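Local coordinates for protein macrolide 2'-phosphotransferase MphH (Brachybacterium faecium, PDB 5UXD) that binds azithromycin and, as a macrolide 2'-phosphotransferase, probably inactivates such antibiotics by phosphorylating their 2'-hydroxyl group, at residues G46-R51 and L90-L95; P189-L194 and G223-D228. All blocks are in the same frame, centred on the assembly; numbering follows the deposited sequence. Where two conformers were deposited one is given.

Interaction 1: residues G46-R51 and L90-L95; sequences GDWVLR and LIAYPL
Trp-48 lays one face of its indole over the start of Pro-94. Pro-94 N sits above that face near the rim, and Pro-94 CD makes a CH-pi contact 4.3 Å from the centroid of the Trp-48 six-membered ring. These groups ride on an antiparallel strand pair in the nucleotide-binding lobe of the kinase-like fold. At the indole edge, CZ3 of Trp-48 lies 3.8 Å from C of Ala-92. The Tyr-93 ring has Val-49 over one face, with Val-49 CB 4.0 Å from the Tyr-93 ring centroid. Arg-51 CD comes to the edge of the tyrosine at CE1 (3.6 Å). Arg-51 and Tyr-93 both belong to the GDP site, which is empty here. Tyr-93 CG stands between its backbone N and carbonyl carbon (chi1 53°), which swings the ring across to Val-49. Arg-51 bends at chi3, its guanidinium plane 65° from the ring, and makes a cation-pi contact with Phe-35. On the other sheet face, Leu-50 CD2 meets Leu-90 CD1 at 3.6 Å. Four backbone hydrogen bonds join Val-49 to Tyr-93 and Arg-51 to Ile-91. A fifth runs from Leu-95 N to Asp-47 O at 2.9 Å.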
ATOM      1  N   GLY A  46      -8.517  22.689  13.347  1.00 25.99           N
ATOM      2  CA  GLY A  46      -7.778  21.544  12.844  1.00 25.39           C
ATOM      3  C   GLY A  46      -8.472  20.876  11.670  1.00 25.99           C
ATOM      4  O   GLY A  46      -9.700  20.814  11.594  1.00 26.47           O
ATOM      5  N   ASP A  47      -7.665  20.366  10.736  1.00 24.43           N
ATOM      6  CA  ASP A  47      -8.177  19.646   9.576  1.00 17.13           C
ATOM      7  C   ASP A  47      -8.349  18.165   9.894  1.00 20.74           C
ATOM      8  O   ASP A  47      -7.482  17.548  10.520  1.00 18.89           O
ATOM      9  CB  ASP A  47      -7.237  19.803   8.378  1.00 28.63           C
ATOM     10  CG  ASP A  47      -7.194  21.223   7.854  1.00 41.48           C
ATOM     11  OD1 ASP A  47      -6.086  21.703   7.532  1.00 47.61           O
ATOM     12  OD2 ASP A  47      -8.264  21.860   7.761  1.00 45.42           O
ATOM     13  N   TRP A  48      -9.460  17.592   9.422  1.00 20.20           N
ATOM     14  CA  TRP A  48      -9.846  16.230   9.753  1.00 18.22           C
ATOM     15  C   TRP A  48     -10.181  15.447   8.492  1.00 21.64           C
ATOM     16  O   TRP A  48     -10.633  16.010   7.490  1.00 17.93           O
ATOM     17  CB  TRP A  48     -11.058  16.218  10.708  1.00 13.55           C
ATOM     18  CG  TRP A  48     -10.686  16.499  12.130  1.00 13.68           C
ATOM     19  CD1 TRP A  48     -10.524  17.721  12.714  1.00 18.49           C
ATOM     20  CD2 TRP A  48     -10.398  15.523  13.147  1.00 15.87           C
ATOM     21  NE1 TRP A  48     -10.159  17.567  14.032  1.00 25.32           N
ATOM     22  CE2 TRP A  48     -10.070  16.229  14.317  1.00 15.89           C
ATOM     23  CE3 TRP A  48     -10.379  14.124  13.169  1.00 13.80           C
ATOM     24  CZ2 TRP A  48      -9.747  15.587  15.511  1.00 22.25           C
ATOM     25  CZ3 TRP A  48     -10.058  13.481  14.355  1.00 20.32           C
ATOM     26  CH2 TRP A  48      -9.742  14.218  15.510  1.00 26.12           C
ATOM     27  N   VAL A  49      -9.946  14.139   8.558  1.00 18.03           N
ATOM     28  CA  VAL A  49     -10.410  13.176   7.565  1.00 18.21           C
ATOM     29  C   VAL A  49     -11.421  12.254   8.235  1.00 18.19           C
ATOM     30  O   VAL A  49     -11.197  11.776   9.357  1.00 18.84           O
ATOM     31  CB  VAL A  49      -9.237  12.361   6.982  1.00 22.84           C
ATOM     32  CG1 VAL A  49      -9.731  11.382   5.912  1.00 23.35           C
ATOM     33  CG2 VAL A  49      -8.170  13.294   6.419  1.00 19.84           C
ATOM     34  N   LEU A  50     -12.532  12.003   7.550  1.00 19.35           N
ATOM     35  CA  LEU A  50     -13.565  11.102   8.037  0.58 17.48           C
ATOM     36  C   LEU A  50     -13.699   9.946   7.055  1.00 22.11           C
ATOM     37  O   LEU A  50     -13.779  10.164   5.844  1.00 25.40           O
ATOM     38  CB  LEU A  50     -14.902  11.832   8.204  0.58 18.82           C
ATOM     39  CG  LEU A  50     -14.957  12.816   9.376  0.58 16.31           C
ATOM     40  CD1 LEU A  50     -14.291  14.151   9.016  0.58 17.50           C
ATOM     41  CD2 LEU A  50     -16.394  13.041   9.832  0.58 18.78           C
ATOM     42  N   ARG A  51     -13.695   8.719   7.579  1.00 17.86           N
ATOM     43  CA  ARG A  51     -13.903   7.522   6.769  1.00 12.85           C
ATOM     44  C   ARG A  51     -15.197   6.866   7.221  1.00 21.95           C
ATOM     45  O   ARG A  51     -15.336   6.520   8.399  1.00 23.21           O
ATOM     46  CB  ARG A  51     -12.734   6.539   6.889  1.00 21.23           C
ATOM     47  CG  ARG A  51     -11.388   7.134   6.540  1.00 26.33           C
ATOM     48  CD  ARG A  51     -10.274   6.122   6.815  1.00 39.81           C
ATOM     49  NE  ARG A  51     -10.275   5.024   5.855  1.00 30.32           N
ATOM     50  CZ  ARG A  51      -9.859   3.788   6.128  1.00 32.91           C
ATOM     51  NH1 ARG A  51      -9.424   3.478   7.340  1.00 31.25           N
ATOM     52  NH2 ARG A  51      -9.885   2.856   5.185  1.00 43.58           N
ATOM     53  N   LEU A  90     -17.909   5.351  11.998  1.00 15.71           N
ATOM     54  CA  LEU A  90     -17.024   6.471  11.684  1.00 14.64           C
ATOM     55  C   LEU A  90     -15.625   6.218  12.211  1.00 18.63           C
ATOM     56  O   LEU A  90     -15.446   5.933  13.399  1.00 15.34           O
ATOM     57  CB  LEU A  90     -17.561   7.783  12.269  1.00 15.37           C
ATOM     58  CG  LEU A  90     -16.626   9.000  12.189  1.00 20.58           C
ATOM     59  CD1 LEU A  90     -16.547   9.513  10.749  1.00 14.19           C
ATOM     60  CD2 LEU A  90     -17.084  10.106  13.145  1.00 14.55           C
ATOM     61  N   ILE A  91     -14.670   6.434  11.313  1.00 14.79           N
ATOM     62  CA  ILE A  91     -13.247   6.477  11.618  1.00 20.54           C
ATOM     63  C   ILE A  91     -12.757   7.881  11.281  1.00 18.05           C
ATOM     64  O   ILE A  91     -13.006   8.375  10.178  1.00 22.69           O
ATOM     65  CB  ILE A  91     -12.480   5.400  10.823  1.00 16.90           C
ATOM     66  CG1 ILE A  91     -12.922   3.998  11.276  1.00 16.55           C
ATOM     67  CG2 ILE A  91     -10.946   5.615  10.908  1.00 18.69           C
ATOM     68  CD1 ILE A  91     -12.581   2.861  10.276  1.00 17.99           C
ATOM     69  N   ALA A  92     -12.089   8.540  12.229  1.00 16.54           N
ATOM     70  CA  ALA A  92     -11.695   9.929  12.000  1.00 19.66           C
ATOM     71  C   ALA A  92     -10.285  10.183  12.506  1.00 15.39           C
ATOM     72  O   ALA A  92      -9.909   9.704  13.578  1.00 18.24           O
ATOM     73  CB  ALA A  92     -12.651  10.910  12.681  1.00 15.72           C
ATOM     74  N   TYR A  93      -9.514  10.970  11.757  1.00 14.64           N
ATOM     75  CA  TYR A  93      -8.159  11.275  12.197  1.00 15.95           C
ATOM     76  C   TYR A  93      -7.725  12.619  11.633  1.00 17.00           C
ATOM     77  O   TYR A  93      -8.226  13.053  10.593  1.00 17.23           O
ATOM     78  CB  TYR A  93      -7.178  10.169  11.779  1.00 16.19           C
ATOM     79  CG  TYR A  93      -7.209   9.813  10.312  1.00 19.06           C
ATOM     80  CD1 TYR A  93      -8.075   8.836   9.833  1.00 21.01           C
ATOM     81  CD2 TYR A  93      -6.364  10.448   9.407  1.00 15.58           C
ATOM     82  CE1 TYR A  93      -8.101   8.509   8.492  1.00 28.54           C
ATOM     83  CE2 TYR A  93      -6.387  10.123   8.067  1.00 23.64           C
ATOM     84  CZ  TYR A  93      -7.259   9.154   7.618  1.00 26.39           C
ATOM     85  OH  TYR A  93      -7.285   8.824   6.286  1.00 34.12           O
ATOM     86  N   PRO A  94      -6.785  13.299  12.295  1.00 15.88           N
ATOM     87  CA  PRO A  94      -6.266  14.560  11.752  1.00 22.78           C
ATOM     88  C   PRO A  94      -5.619  14.366  10.388  1.00 24.96           C
ATOM     89  O   PRO A  94      -4.934  13.369  10.134  1.00 21.24           O
ATOM     90  CB  PRO A  94      -5.240  15.004  12.801  1.00 23.41           C
ATOM     91  CG  PRO A  94      -5.687  14.348  14.077  1.00 21.89           C
ATOM     92  CD  PRO A  94      -6.286  13.026  13.656  1.00 19.95           C
ATOM     93  N   LEU A  95      -5.847  15.343   9.505  1.00 21.72           N
ATOM     94  CA  LEU A  95      -5.201  15.353   8.203  1.00 20.74           C
ATOM     95  C   LEU A  95      -3.688  15.404   8.373  1.00 22.55           C
ATOM     96  O   LEU A  95      -3.157  16.204   9.153  1.00 24.51           O
ATOM     97  CB  LEU A  95      -5.687  16.554   7.384  1.00 30.51           C
ATOM     98  CG  LEU A  95      -5.119  16.686   5.967  1.00 29.62           C
ATOM     99  CD1 LEU A  95      -5.730  15.642   5.048  1.00 27.25           C
ATOM    100  CD2 LEU A  95      -5.347  18.092   5.406  1.00 37.01           C
TER

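Interaction 2: residues P189-L194 and G223-D228; sequences PGHSVL and GDPAKD
Pro-225 packs its ring against Val-193 in the densest part of this contact. Its CG lies 3.6 Å from CG2 of Val-193, and the two side chains cross at about a right angle. That methyl is turned between the backbone N and carbonyl carbon of Val-193 (chi1 -64° for CG1), which brings it against CG and CA of Pro-225. Pro-225 CD also reaches the backbone O of His-191 at 3.3 Å. Beside it, Val-193 and Gly-223 form a single antiparallel bridge with two bonds. Val-193 N gives to Gly-223 O at 3.0 Å, and Gly-223 N gives to Val-193 O at 2.8 Å.

Toward solvent the contact thins. His-191 and Ser-192 are partly exposed and cover little of the other segment. The His-191 imidazole has one face over Pro-225, whose CG lies 4.1 Å from the His-191 ring centroid, offset toward the rim. Further in, Pro-189 CG rests 3.5 Å from Asp-224 OD1, a buried apolar-to-carboxylate contact. OD1 is also the acceptor of an Asx turn from Ala-226 N (2.9 Å), met from above the carboxylate plane, while OD2 is hydrogen-bonded to NE2 of His-262.

The turn that begins at Asp-224 brings Asp-228 to the next loop. Asp-228 OD2 is hydrogen-bonded to His-196 N and His-133 NE2, and OD1 to Gly-197 N. This ties the segment to the loop that leads to Glu-198 of the azithromycin pocket. Helix 119-133 covers Val-193 and Pro-225 through His-133, helix 259-268 borders Pro-189 and Asp-224, and strand 193-195 continues from the bridge.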
ATOM      1  N   PRO A 189      14.376 -13.813  -0.392  1.00 16.99           N
ATOM      2  CA  PRO A 189      14.816 -13.309   0.914  1.00 16.14           C
ATOM      3  C   PRO A 189      15.117 -14.424   1.897  1.00 15.11           C
ATOM      4  O   PRO A 189      14.513 -15.497   1.860  1.00 17.01           O
ATOM      5  CB  PRO A 189      13.618 -12.474   1.396  1.00 14.56           C
ATOM      6  CG  PRO A 189      12.429 -13.085   0.679  1.00 15.43           C
ATOM      7  CD  PRO A 189      12.969 -13.462  -0.678  1.00 18.86           C
ATOM      8  N   GLY A 190      16.044 -14.127   2.809  1.00 17.87           N
ATOM      9  CA  GLY A 190      16.397 -15.001   3.913  1.00 13.67           C
ATOM     10  C   GLY A 190      15.892 -14.533   5.257  1.00 19.64           C
ATOM     11  O   GLY A 190      16.233 -15.147   6.278  1.00 16.96           O
ATOM     12  N   HIS A 191      15.108 -13.456   5.305  1.00 15.07           N
ATOM     13  CA  HIS A 191      14.498 -12.976   6.533  1.00 14.36           C
ATOM     14  C   HIS A 191      13.229 -12.230   6.148  1.00 14.99           C
ATOM     15  O   HIS A 191      13.105 -11.723   5.021  1.00 16.59           O
ATOM     16  CB  HIS A 191      15.445 -12.070   7.347  1.00 14.77           C
ATOM     17  CG  HIS A 191      15.721 -10.733   6.717  1.00 16.09           C
ATOM     18  ND1 HIS A 191      16.414 -10.588   5.532  1.00 18.66           N
ATOM     19  CD2 HIS A 191      15.410  -9.475   7.125  1.00 16.00           C
ATOM     20  CE1 HIS A 191      16.516  -9.304   5.235  1.00 19.54           C
ATOM     21  NE2 HIS A 191      15.910  -8.607   6.181  1.00 15.97           N
ATOM     22  N   SER A 192      12.277 -12.223   7.079  1.00 14.17           N
ATOM     23  CA  SER A 192      10.967 -11.593   7.010  1.00 12.52           C
ATOM     24  C   SER A 192      10.924 -10.364   7.904  1.00 16.78           C
ATOM     25  O   SER A 192      11.552 -10.323   8.967  1.00 16.35           O
ATOM     26  CB  SER A 192       9.864 -12.568   7.428  1.00 15.60           C
ATOM     27  OG  SER A 192       9.882 -13.733   6.632  1.00 27.22           O
ATOM     28  N   VAL A 193      10.214  -9.321   7.467  1.00 18.21           N
ATOM     29  CA  VAL A 193      10.084  -8.063   8.193  1.00 15.65           C
ATOM     30  C   VAL A 193       8.639  -7.602   8.080  1.00 16.39           C
ATOM     31  O   VAL A 193       7.876  -8.080   7.242  1.00 15.75           O
ATOM     32  CB  VAL A 193      11.009  -6.960   7.633  1.00 16.17           C
ATOM     33  CG1 VAL A 193      12.498  -7.331   7.809  1.00 13.22           C
ATOM     34  CG2 VAL A 193      10.682  -6.711   6.160  1.00 12.42           C
ATOM     35  N   LEU A 194       8.268  -6.638   8.922  1.00 16.62           N
ATOM     36  CA  LEU A 194       7.006  -5.935   8.727  1.00 16.78           C
ATOM     37  C   LEU A 194       7.099  -5.092   7.467  1.00 15.80           C
ATOM     38  O   LEU A 194       8.045  -4.310   7.307  1.00 16.04           O
ATOM     39  CB  LEU A 194       6.694  -5.049   9.928  1.00 13.98           C
ATOM     40  CG  LEU A 194       5.523  -4.066   9.770  1.00 16.16           C
ATOM     41  CD1 LEU A 194       4.215  -4.813   9.486  1.00 15.19           C
ATOM     42  CD2 LEU A 194       5.366  -3.173  11.000  1.00 22.04           C
ATOM     43  N   GLY A 223       6.727 -10.337   6.021  1.00 14.40           N
ATOM     44  CA  GLY A 223       7.137 -11.098   4.857  1.00 16.78           C
ATOM     45  C   GLY A 223       8.304 -10.478   4.111  1.00 12.10           C
ATOM     46  O   GLY A 223       9.243  -9.970   4.723  1.00 14.95           O
ATOM     47  N   ASP A 224       8.239 -10.512   2.791  1.00 13.37           N
ATOM     48  CA  ASP A 224       9.389 -10.214   1.920  1.00 13.35           C
ATOM     49  C   ASP A 224       9.792  -8.744   1.996  1.00 13.53           C
ATOM     50  O   ASP A 224       9.007  -7.876   1.593  1.00 15.90           O
ATOM     51  CB  ASP A 224       9.010 -10.620   0.485  1.00 11.89           C
ATOM     52  CG  ASP A 224      10.161 -10.479  -0.529  1.00 16.60           C
ATOM     53  OD1 ASP A 224      11.230  -9.919  -0.209  1.00 13.12           O
ATOM     54  OD2 ASP A 224       9.964 -10.934  -1.674  1.00 16.67           O
ATOM     55  N   PRO A 225      10.999  -8.423   2.484  1.00 15.87           N
ATOM     56  CA  PRO A 225      11.435  -7.011   2.528  1.00 14.25           C
ATOM     57  C   PRO A 225      11.429  -6.314   1.174  1.00 20.43           C
ATOM     58  O   PRO A 225      11.279  -5.082   1.114  1.00 15.64           O
ATOM     59  CB  PRO A 225      12.863  -7.113   3.086  1.00 16.09           C
ATOM     60  CG  PRO A 225      12.872  -8.411   3.875  1.00 16.76           C
ATOM     61  CD  PRO A 225      11.975  -9.340   3.106  1.00 17.27           C
ATOM     62  N   ALA A 226      11.610  -7.062   0.080  1.00 12.34           N
ATOM     63  CA  ALA A 226      11.696  -6.442  -1.241  1.00 14.46           C
ATOM     64  C   ALA A 226      10.396  -5.773  -1.657  1.00 14.32           C
ATOM     65  O   ALA A 226      10.409  -4.858  -2.495  1.00 17.81           O
ATOM     66  CB  ALA A 226      12.080  -7.494  -2.283  1.00 16.59           C
ATOM     67  N   LYS A 227       9.264  -6.238  -1.131  1.00 11.85           N
ATOM     68  CA  LYS A 227       7.980  -5.662  -1.518  1.00 15.45           C
ATOM     69  C   LYS A 227       7.974  -4.146  -1.387  1.00 22.95           C
ATOM     70  O   LYS A 227       7.329  -3.452  -2.189  1.00 16.22           O
ATOM     71  CB  LYS A 227       6.862  -6.251  -0.664  1.00 22.23           C
ATOM     72  CG  LYS A 227       6.645  -7.725  -0.853  1.00 27.48           C
ATOM     73  CD  LYS A 227       5.529  -8.206   0.067  1.00 33.42           C
ATOM     74  CE  LYS A 227       4.189  -7.577  -0.307  1.00 37.89           C
ATOM     75  NZ  LYS A 227       3.061  -8.201   0.450  1.00 43.69           N
ATOM     76  N   ASP A 228       8.696  -3.613  -0.399  1.00 13.84           N
ATOM     77  CA  ASP A 228       8.646  -2.184  -0.117  1.00 13.58           C
ATOM     78  C   ASP A 228       9.692  -1.395  -0.892  1.00 14.52           C
ATOM     79  O   ASP A 228       9.664  -0.162  -0.862  1.00 14.69           O
ATOM     80  CB  ASP A 228       8.812  -1.924   1.391  1.00 14.18           C
ATOM     81  CG  ASP A 228       7.565  -2.287   2.185  1.00 22.04           C
ATOM     82  OD1 ASP A 228       6.495  -2.355   1.558  1.00 16.59           O
ATOM     83  OD2 ASP A 228       7.657  -2.502   3.419  1.00 14.60           O
TER

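Interaction 1 and interaction 2 lie on opposite sides of the chain's centre, about 31 Å apart between centres, and share no strand or helix. The pair 46-51 with 90-95 is a partly buried strand pairing in the sheet of the nucleotide lobe. Arg-51 and Tyr-93 there belong to the GDP site. The pair 189-194 with 223-228 is more buried but smaller in shared surface. Only one backbone bridge joins it, and proline packing does most of the rest. Its acidic side chains are held by histidines and backbone N-H groups of the larger lobe. Interaction 1 thus builds sheet, whereas interaction 2 fastens a loop among helices.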